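Local coordinates for protein mannitol dehydrogenase (Pseudomonas fluorescens, PDB 1LJ8) that probably catalyses the NAD-dependent interconversion of mannitol and fructose, oxidising the sugar alcohol at its second carbon, at residues 111-114 / 115-119. Sequence-based numbering, arbitrary orientation.
Sequences SAQA and LIDKL
S111 opens helix 112-119 of the Rossmann domain as its N-cap, and its carbonyl O takes a weak bond from L115 N at 3.4 Å. Its hydroxyl OG reaches forward to accept from A114 N (2.9 Å), a capping bond for an amide of the first turn. A112 O makes the first i to i+4 bond of full strength, from I116 N at 3.0 Å, and CG1 of I116 packs against that same oxygen. L115 and I116, both buried, touch F168 of helix 165-178, and L115 also reaches V63 of strand 59-64. Q113 is tied to D117 twice. Its carbonyl O receives D117 N, while its side chain, with CG anti to the backbone N (chi1 -169°) and a bend at chi2, swings along the helix so that NE2 reaches D117 OD1 at 2.9 Å. The carboxylate and amide planes stand 59° apart, and NE2 comes in from above the carboxylate. OE1, the other end of the amide, rests 3.7 Å from the methyl CD1 of I116. Q175 of helix 165-178 bonds both NE2 and OD1, closing a small polar cluster; an alanine in place of D117 would probably leave the Q113 amide without one of its two anchors and freer to turn. A114 O accepts from K118 N; the K118 side chain leads away, and its NZ bonds Q27 OE1.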
loop_
_atom_site.group_PDB
_atom_site.type_symbol
_atom_site.label_atom_id
_atom_site.label_comp_id
_atom_site.label_asym_id
_atom_site.label_seq_id
_atom_site.Cartn_x
_atom_site.Cartn_y
_atom_site.Cartn_z
ATOM N N SER A 111 -0.854 -13.694 21.991
ATOM C CA SER A 111 -1.309 -15.077 21.930
ATOM C C SER A 111 -1.563 -15.487 20.479
ATOM O O SER A 111 -2.518 -14.998 19.864
ATOM C CB SER A 111 -2.618 -15.270 22.700
ATOM O OG SER A 111 -3.193 -16.540 22.433
ATOM N N ALA A 112 -0.747 -16.391 19.961
ATOM C CA ALA A 112 -0.956 -16.873 18.594
ATOM C C ALA A 112 -2.325 -17.561 18.513
ATOM O O ALA A 112 -3.093 -17.337 17.574
ATOM C CB ALA A 112 0.139 -17.858 18.200
ATOM N N GLN A 113 -2.677 -18.363 19.526
ATOM C CA GLN A 113 -3.951 -19.089 19.454
ATOM C C GLN A 113 -5.202 -18.205 19.528
ATOM O O GLN A 113 -6.233 -18.525 18.897
ATOM C CB GLN A 113 -4.021 -20.203 20.543
ATOM C CG GLN A 113 -5.220 -21.170 20.331
ATOM C CD GLN A 113 -5.167 -21.892 18.967
ATOM O OE1 GLN A 113 -4.123 -22.371 18.534
ATOM N NE2 GLN A 113 -6.320 -21.968 18.295
ATOM N N ALA A 114 -5.129 -17.104 20.294
ATOM C CA ALA A 114 -6.266 -16.184 20.398
ATOM C C ALA A 114 -6.520 -15.594 19.001
ATOM O O ALA A 114 -7.659 -15.407 18.617
ATOM C CB ALA A 114 -5.961 -15.045 21.380
ATOM N N LEU A 115 -5.457 -15.300 18.271
ATOM C CA LEU A 115 -5.613 -14.749 16.916
ATOM C C LEU A 115 -6.178 -15.814 15.957
ATOM O O LEU A 115 -7.050 -15.527 15.118
ATOM C CB LEU A 115 -4.264 -14.260 16.448
ATOM C CG LEU A 115 -4.165 -13.627 15.083
ATOM C CD1 LEU A 115 -5.387 -12.668 14.886
ATOM C CD2 LEU A 115 -2.771 -12.882 15.008
ATOM N N ILE A 116 -5.669 -17.043 16.055
ATOM C CA ILE A 116 -6.183 -18.148 15.222
ATOM C C ILE A 116 -7.678 -18.329 15.527
ATOM O O ILE A 116 -8.518 -18.471 14.614
ATOM C CB ILE A 116 -5.397 -19.487 15.487
ATOM C CG1 ILE A 116 -3.937 -19.311 15.035
ATOM C CG2 ILE A 116 -6.082 -20.695 14.763
ATOM C CD1 ILE A 116 -3.000 -20.470 15.516
ATOM N N ASP A 117 -8.029 -18.291 16.820
ATOM C CA ASP A 117 -9.440 -18.457 17.216
ATOM C C ASP A 117 -10.325 -17.371 16.608
ATOM O O ASP A 117 -11.449 -17.637 16.184
ATOM C CB ASP A 117 -9.609 -18.393 18.742
ATOM C CG ASP A 117 -9.112 -19.665 19.444
ATOM O OD1 ASP A 117 -8.934 -20.685 18.764
ATOM O OD2 ASP A 117 -8.916 -19.618 20.689
ATOM N N LYS A 118 -9.827 -16.146 16.633
ATOM C CA LYS A 118 -10.596 -15.018 16.062
ATOM C C LYS A 118 -10.786 -15.246 14.556
ATOM O O LYS A 118 -11.898 -15.125 14.040
ATOM C CB LYS A 118 -9.822 -13.701 16.285
ATOM C CG LYS A 118 -10.490 -12.459 15.610
ATOM C CD LYS A 118 -11.916 -12.194 16.132
ATOM C CE LYS A 118 -11.913 -11.700 17.584
ATOM N NZ LYS A 118 -13.323 -11.418 18.044
ATOM N N LEU A 119 -9.701 -15.559 13.860
ATOM C CA LEU A 119 -9.780 -15.803 12.406
ATOM C C LEU A 119 -10.650 -17.030 12.070
ATOM O O LEU A 119 -11.171 -17.158 10.963
ATOM C CB LEU A 119 -8.377 -16.001 11.827
ATOM C CG LEU A 119 -7.469 -14.764 11.961
ATOM C CD1 LEU A 119 -6.012 -15.179 11.614
ATOM C CD2 LEU A 119 -7.972 -13.629 11.051
#